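PDB 1FMJ: retinol dehydratase from Spodoptera frugiperda, which catalyses the dehydration of retinol, probably to anhydroretinol, using a sulfotransferase fold whose nucleotide site here holds adenosine 3',5'-diphosphate. Local coordinates for residues T77-L82 with H281-F287; L255-A260 with I275-C279. All blocks are in the same frame, centred on the assembly; numbering follows the deposited sequence.

Contact 1 (T77-L82 with H281-F287); sequences TMTQEL and HLNFEKF. With A3P (adenosine-3'-5'-diphosphate), chain G.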
loop_
_atom_site.group_PDB
_atom_site.type_symbol
_atom_site.label_atom_id
_atom_site.label_comp_id
_atom_site.label_asym_id
_atom_site.label_seq_id
_atom_site.Cartn_x
_atom_site.Cartn_y
_atom_site.Cartn_z
ATOM N N THR A 77 -0.627 -5.008 -5.427
ATOM C CA THR A 77 0.020 -5.278 -6.713
ATOM C C THR A 77 -0.773 -6.237 -7.591
ATOM O O THR A 77 -0.973 -5.970 -8.774
ATOM C CB THR A 77 1.441 -5.832 -6.522
ATOM O OG1 THR A 77 2.122 -5.058 -5.528
ATOM C CG2 THR A 77 2.220 -5.741 -7.832
ATOM N N MET A 78 -1.217 -7.352 -7.011
ATOM C CA MET A 78 -2.010 -8.347 -7.730
ATOM C C MET A 78 -3.226 -7.673 -8.324
ATOM O O MET A 78 -3.507 -7.785 -9.518
ATOM C CB MET A 78 -2.529 -9.423 -6.782
ATOM C CG MET A 78 -1.479 -10.173 -6.032
ATOM S SD MET A 78 -2.265 -11.201 -4.822
ATOM C CE MET A 78 -2.991 -12.460 -5.887
ATOM N N THR A 79 -3.960 -6.992 -7.452
ATOM C CA THR A 79 -5.178 -6.293 -7.829
ATOM C C THR A 79 -4.911 -5.291 -8.944
ATOM O O THR A 79 -5.685 -5.196 -9.896
ATOM C CB THR A 79 -5.776 -5.548 -6.622
ATOM O OG1 THR A 79 -5.949 -6.463 -5.538
ATOM C CG2 THR A 79 -7.132 -4.939 -6.984
ATOM N N GLN A 80 -3.819 -4.541 -8.831
ATOM C CA GLN A 80 -3.492 -3.560 -9.866
ATOM C C GLN A 80 -3.349 -4.226 -11.226
ATOM O O GLN A 80 -3.818 -3.705 -12.230
ATOM C CB GLN A 80 -2.190 -2.836 -9.544
ATOM C CG GLN A 80 -2.322 -1.793 -8.466
ATOM C CD GLN A 80 -1.009 -1.143 -8.146
ATOM O OE1 GLN A 80 -0.456 -0.411 -8.961
ATOM N NE2 GLN A 80 -0.494 -1.411 -6.955
ATOM N N GLU A 81 -2.689 -5.375 -11.250
ATOM C CA GLU A 81 -2.469 -6.094 -12.497
ATOM C C GLU A 81 -3.775 -6.615 -13.060
ATOM O O GLU A 81 -4.052 -6.449 -14.252
ATOM C CB GLU A 81 -1.493 -7.249 -12.281
ATOM C CG GLU A 81 -1.100 -7.980 -13.565
ATOM C CD GLU A 81 -0.179 -7.172 -14.473
ATOM O OE1 GLU A 81 0.258 -7.724 -15.504
ATOM O OE2 GLU A 81 0.116 -5.998 -14.162
ATOM N N LEU A 82 -4.576 -7.248 -12.203
ATOM C CA LEU A 82 -5.864 -7.781 -12.628
ATOM C C LEU A 82 -6.720 -6.658 -13.203
ATOM O O LEU A 82 -7.235 -6.760 -14.318
ATOM C CB LEU A 82 -6.602 -8.413 -11.445
ATOM C CG LEU A 82 -6.009 -9.686 -10.851
ATOM C CD1 LEU A 82 -6.814 -10.102 -9.614
ATOM C CD2 LEU A 82 -6.021 -10.782 -11.898
ATOM N N HIS A 281 -1.648 -16.049 -15.074
ATOM C CA HIS A 281 -0.765 -14.888 -15.168
ATOM C C HIS A 281 -0.364 -14.399 -13.783
ATOM O O HIS A 281 0.690 -13.794 -13.615
ATOM C CB HIS A 281 -1.457 -13.750 -15.921
ATOM C CG HIS A 281 -0.639 -12.497 -16.013
ATOM N ND1 HIS A 281 0.503 -12.406 -16.778
ATOM C CD2 HIS A 281 -0.790 -11.290 -15.417
ATOM C CE1 HIS A 281 1.022 -11.198 -16.650
ATOM N NE2 HIS A 281 0.257 -10.501 -15.830
ATOM N N LEU A 282 -1.208 -14.654 -12.789
ATOM C CA LEU A 282 -0.911 -14.207 -11.440
ATOM C C LEU A 282 -0.285 -15.289 -10.585
ATOM O O LEU A 282 -0.223 -15.149 -9.364
ATOM C CB LEU A 282 -2.172 -13.700 -10.737
ATOM C CG LEU A 282 -2.927 -12.474 -11.250
ATOM C CD1 LEU A 282 -3.601 -11.824 -10.046
ATOM C CD2 LEU A 282 -2.001 -11.475 -11.920
ATOM N N ASN A 283 0.157 -16.379 -11.209
ATOM C CA ASN A 283 0.795 -17.456 -10.460
ATOM C C ASN A 283 1.952 -16.810 -9.707
ATOM O O ASN A 283 2.712 -16.044 -10.292
ATOM C CB ASN A 283 1.314 -18.526 -11.419
ATOM C CG ASN A 283 2.107 -19.604 -10.710
ATOM O OD1 ASN A 283 3.271 -19.406 -10.355
ATOM N ND2 ASN A 283 1.474 -20.750 -10.493
ATOM N N PHE A 284 2.102 -17.122 -8.425
ATOM C CA PHE A 284 3.151 -16.485 -7.638
ATOM C C PHE A 284 4.547 -16.492 -8.218
ATOM O O PHE A 284 5.205 -15.452 -8.245
ATOM C CB PHE A 284 3.230 -17.052 -6.222
ATOM C CG PHE A 284 4.154 -16.272 -5.329
ATOM C CD1 PHE A 284 3.817 -14.981 -4.922
ATOM C CD2 PHE A 284 5.377 -16.804 -4.928
ATOM C CE1 PHE A 284 4.682 -14.233 -4.128
ATOM C CE2 PHE A 284 6.248 -16.064 -4.136
ATOM C CZ PHE A 284 5.899 -14.774 -3.735
ATOM N N GLU A 285 5.021 -17.649 -8.665
ATOM C CA GLU A 285 6.364 -17.710 -9.221
ATOM C C GLU A 285 6.486 -16.896 -10.498
ATOM O O GLU A 285 7.463 -16.175 -10.672
ATOM C CB GLU A 285 6.791 -19.164 -9.451
ATOM C CG GLU A 285 7.071 -19.894 -8.146
ATOM C CD GLU A 285 8.245 -19.290 -7.388
ATOM O OE1 GLU A 285 8.197 -19.242 -6.134
ATOM O OE2 GLU A 285 9.223 -18.871 -8.049
ATOM N N LYS A 286 5.499 -16.992 -11.384
ATOM C CA LYS A 286 5.549 -16.217 -12.621
ATOM C C LYS A 286 5.510 -14.732 -12.259
ATOM O O LYS A 286 6.380 -13.956 -12.652
ATOM C CB LYS A 286 4.363 -16.551 -13.532
ATOM C CG LYS A 286 4.454 -15.879 -14.902
ATOM C CD LYS A 286 3.224 -16.129 -15.776
ATOM C CE LYS A 286 3.389 -15.451 -17.146
ATOM N NZ LYS A 286 2.138 -15.427 -17.970
ATOM N N PHE A 287 4.499 -14.347 -11.490
ATOM C CA PHE A 287 4.343 -12.957 -11.075
ATOM C C PHE A 287 5.622 -12.447 -10.398
ATOM O O PHE A 287 6.113 -11.355 -10.694
ATOM C CB PHE A 287 3.158 -12.842 -10.113
ATOM C CG PHE A 287 2.533 -11.475 -10.075
ATOM C CD1 PHE A 287 1.816 -10.994 -11.165
ATOM C CD2 PHE A 287 2.650 -10.676 -8.947
ATOM C CE1 PHE A 287 1.228 -9.734 -11.128
ATOM C CE2 PHE A 287 2.064 -9.418 -8.904
ATOM C CZ PHE A 287 1.354 -8.945 -9.992
HETATM P P1 A3P G . 4.026 -11.429 1.478
HETATM O O1P A3P G . 5.001 -10.480 2.042
HETATM O O2P A3P G . 4.672 -12.386 0.555
HETATM O O3P A3P G . 3.339 -12.161 2.553
HETATM P P2 A3P G . 1.044 -5.238 -1.733
HETATM O O4P A3P G . 1.060 -5.402 -3.196
HETATM O O5P A3P G . -0.209 -4.587 -1.294
HETATM O O6P A3P G . 2.234 -4.452 -1.300
HETATM O "O5'" A3P G . 1.113 -6.665 -1.059
HETATM C "C5'" A3P G . 2.215 -7.535 -1.263
HETATM C "C4'" A3P G . 1.908 -8.941 -0.738
HETATM O "O4'" A3P G . 1.217 -9.670 -1.792
HETATM C "C3'" A3P G . 3.175 -9.749 -0.450
HETATM O "O3'" A3P G . 2.918 -10.618 0.677
HETATM C "C2'" A3P G . 3.411 -10.417 -1.788
HETATM O "O2'" A3P G . 4.372 -11.466 -1.855
HETATM C "C1'" A3P G . 1.989 -10.824 -2.143
HETATM N N9 A3P G . 1.826 -11.129 -3.570
HETATM C C8 A3P G . 2.239 -10.408 -4.680
HETATM N N7 A3P G . 1.939 -10.948 -5.831
HETATM C C5 A3P G . 1.276 -12.116 -5.477
HETATM C C6 A3P G . 0.677 -13.180 -6.238
HETATM N N6 A3P G . 0.666 -13.207 -7.574
HETATM N N1 A3P G . 0.077 -14.229 -5.544
HETATM C C2 A3P G . 0.065 -14.238 -4.172
HETATM N N3 A3P G . 0.600 -13.290 -3.343
HETATM C C4 A3P G . 1.194 -12.251 -4.066
#

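Contact 2 (L255-A260 with I275-C279); sequences LPGCIA and IQRLC. With HG (mercury (II) ion), chain C; HG (mercury (II) ion), chain D.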
loop_
_atom_site.group_PDB
_atom_site.type_symbol
_atom_site.label_atom_id
_atom_site.label_comp_id
_atom_site.label_asym_id
_atom_site.label_seq_id
_atom_site.Cartn_x
_atom_site.Cartn_y
_atom_site.Cartn_z
ATOM N N LEU A 255 -8.922 -17.615 -6.875
ATOM C CA LEU A 255 -8.609 -16.444 -7.691
ATOM C C LEU A 255 -9.581 -16.293 -8.857
ATOM O O LEU A 255 -10.017 -15.183 -9.160
ATOM C CB LEU A 255 -7.165 -16.512 -8.201
ATOM C CG LEU A 255 -6.621 -15.222 -8.829
ATOM C CD1 LEU A 255 -6.806 -14.054 -7.855
ATOM C CD2 LEU A 255 -5.146 -15.387 -9.172
ATOM N N PRO A 256 -9.929 -17.408 -9.534
ATOM C CA PRO A 256 -10.867 -17.343 -10.661
ATOM C C PRO A 256 -12.172 -16.675 -10.238
ATOM O O PRO A 256 -12.717 -15.841 -10.960
ATOM C CB PRO A 256 -11.065 -18.809 -11.024
ATOM C CG PRO A 256 -9.714 -19.386 -10.757
ATOM C CD PRO A 256 -9.359 -18.764 -9.415
ATOM N N GLY A 257 -12.659 -17.050 -9.057
ATOM C CA GLY A 257 -13.888 -16.478 -8.532
ATOM C C GLY A 257 -13.712 -15.003 -8.235
ATOM O O GLY A 257 -14.626 -14.199 -8.447
ATOM N N CYS A 258 -12.536 -14.642 -7.731
ATOM C CA CYS A 258 -12.238 -13.247 -7.433
ATOM C C CYS A 258 -12.122 -12.460 -8.733
ATOM O O CYS A 258 -12.613 -11.341 -8.839
ATOM C CB CYS A 258 -10.928 -13.133 -6.656
ATOM S SG CYS A 258 -11.052 -13.466 -4.892
ATOM N N ILE A 259 -11.462 -13.049 -9.722
ATOM C CA ILE A 259 -11.294 -12.389 -11.011
ATOM C C ILE A 259 -12.656 -12.047 -11.610
ATOM O O ILE A 259 -12.824 -10.997 -12.236
ATOM C CB ILE A 259 -10.508 -13.276 -12.002
ATOM C CG1 ILE A 259 -9.050 -13.405 -11.541
ATOM C CG2 ILE A 259 -10.570 -12.676 -13.399
ATOM C CD1 ILE A 259 -8.190 -14.300 -12.421
ATOM N N ALA A 260 -13.623 -12.937 -11.399
ATOM C CA ALA A 260 -14.976 -12.747 -11.905
ATOM C C ALA A 260 -15.648 -11.599 -11.167
ATOM O O ALA A 260 -16.310 -10.754 -11.774
ATOM C CB ALA A 260 -15.789 -14.036 -11.737
ATOM N N ILE A 275 -10.488 -15.975 -18.029
ATOM C CA ILE A 275 -10.299 -15.957 -16.587
ATOM C C ILE A 275 -9.155 -16.877 -16.167
ATOM O O ILE A 275 -8.319 -16.502 -15.344
ATOM C CB ILE A 275 -11.598 -16.356 -15.860
ATOM C CG1 ILE A 275 -12.688 -15.323 -16.175
ATOM C CG2 ILE A 275 -11.359 -16.443 -14.354
ATOM C CD1 ILE A 275 -14.014 -15.590 -15.517
ATOM N N GLN A 276 -9.112 -18.073 -16.742
ATOM C CA GLN A 276 -8.062 -19.030 -16.420
ATOM C C GLN A 276 -6.713 -18.479 -16.856
ATOM O O GLN A 276 -5.683 -18.796 -16.266
ATOM C CB GLN A 276 -8.335 -20.367 -17.109
ATOM N N ARG A 277 -6.723 -17.644 -17.891
ATOM C CA ARG A 277 -5.489 -17.060 -18.392
ATOM C C ARG A 277 -5.000 -15.952 -17.456
ATOM O O ARG A 277 -3.797 -15.730 -17.314
ATOM C CB ARG A 277 -5.698 -16.502 -19.796
ATOM C CG ARG A 277 -4.402 -16.117 -20.482
ATOM C CD ARG A 277 -4.658 -15.496 -21.835
ATOM N NE ARG A 277 -3.415 -15.137 -22.508
ATOM C CZ ARG A 277 -3.357 -14.493 -23.669
ATOM N NH1 ARG A 277 -4.476 -14.134 -24.287
ATOM N NH2 ARG A 277 -2.181 -14.208 -24.213
ATOM N N LEU A 278 -5.939 -15.252 -16.826
ATOM C CA LEU A 278 -5.590 -14.195 -15.883
ATOM C C LEU A 278 -5.058 -14.856 -14.629
ATOM O O LEU A 278 -4.082 -14.401 -14.039
ATOM C CB LEU A 278 -6.815 -13.364 -15.513
ATOM C CG LEU A 278 -7.260 -12.269 -16.470
ATOM C CD1 LEU A 278 -8.639 -11.767 -16.050
ATOM C CD2 LEU A 278 -6.232 -11.144 -16.461
ATOM N N CYS A 279 -5.711 -15.941 -14.225
ATOM C CA CYS A 279 -5.298 -16.659 -13.034
ATOM C C CYS A 279 -3.876 -17.182 -13.187
ATOM O O CYS A 279 -3.052 -17.006 -12.296
ATOM C CB CYS A 279 -6.252 -17.820 -12.751
ATOM S SG CYS A 279 -6.108 -18.452 -11.057
HETATM HG HG HG C . -12.602 -15.316 -4.721
HETATM HG HG HG D . -4.846 -20.297 -12.215
#

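Contact 1 (T77-L82 with H281-F287)
Glu81 and His281 form a buried His-carboxylate hydrogen bond, set behind the nucleotide pocket of a P-loop-like sulfotransferase fold. His281 NE2 donates a hydrogen bond to Glu81 OE1 at 2.8 Å, with an N-H...O angle of 160°. The oxygen is met on its anti side, and carboxylate and imidazole are nearly coplanar, 21° apart. Arg102 takes the other carboxylate oxygen in a salt bridge, so both ends of the buried group are held, which would probably keep it ionised.

Glu81 holds CG opposite its backbone N (chi1 -175°), which lays CG against the edge of the Phe287 ring, 3.8 Å from Phe287 CE1; the bend at the next bond then turns the carboxylate to His281. Thr77 CG2 meets the rim of the same ring at another point, beside Phe287 CE2. Met78 and Leu282 touch between CB and CD1, while Leu82 CD2 packs on that same methyl of Leu282, at a modelled separation too short to be taken literally.

The general lesson is that one ligand can be gripped by both partners of a contact. At the start of helix 76-87, Thr77 N and OG1 both bind O4P of the 5'-phosphate, OG1 at 2.6 Å. Met78 CG lies over one adenine face, 3.4 Å from C5, and Phe284 turns its ring edge to the opposite face. Phe287 borders the base at N7 and N6. Leu282 O, just beyond a helix end, accepts a hydrogen bond from adenine N6 at 2.8 Å.

Contact 2 (L255-A260 with I275-C279)
Pro256 and Cys279 mark the nearest backbone approach, their CA atoms 6.1 Å apart, where two short helical segments cross at 116° with axes 9.2 Å from one another. No hydrogen bond joins them, and the contact illustrates how a steep helix crossing can be filled by a few branched side chains and one sulfur.

Cys279 holds its SG anti to the backbone N (chi1 -163°), which carries the sulfur across to the first turn of helix 255-265. There SG lies 3.6 Å from Leu255 CB, with Pro256 CG and CD beside it on the proline ring. The same sulfur binds a mercury ion at 2.5 Å, a mark of the heavy-atom derivative.

Ile259 is the central wedge, and its two branches do different work. CD1 reaches the backbone of the partner helix, 3.5 Å from Cys279 N, and also touches Leu278 CB. CG2 presses closely on Leu278 CD1 at 3.4 Å and lies alongside Ile275 CG2, the two isoleucines running past each other in opposite directions. Ile275 uses that methyl once more, against Pro256 O at 3.7 Å.

Cys258 faces another way: its SG binds a second mercury, with Asp254 O as the other ligand, and its side chain packs on Tyr251 of helix 248-253, which directly follows strand 243-247 at the edge of the parallel sheet. On the buried side, Ile259 meets Leu82 while Leu278 meets Leu85 and Ile86, so both helices rest on helix 76-87.

Contact 2 is nested within the chain loop that contact 1 closes, and their centres lie 11 Å apart. Two packing pairs join them: Leu282 CB to Leu255 CD2 at 3.8 Å, and Leu82 CD2 to Ile259 CG1 at 4.0 Å. Helices 272-281 and 284-288 follow each other in the chain, so the helix that crosses 255-260 leads straight into the segment lining the adenine site. Contact 1 thus supplies part of the first shell of the nucleotide, with the Thr77 side chain also about 6 Å from retinol. Contact 2 is the layer behind, the Leu255 side chain approaching the nucleotide to about 6 Å.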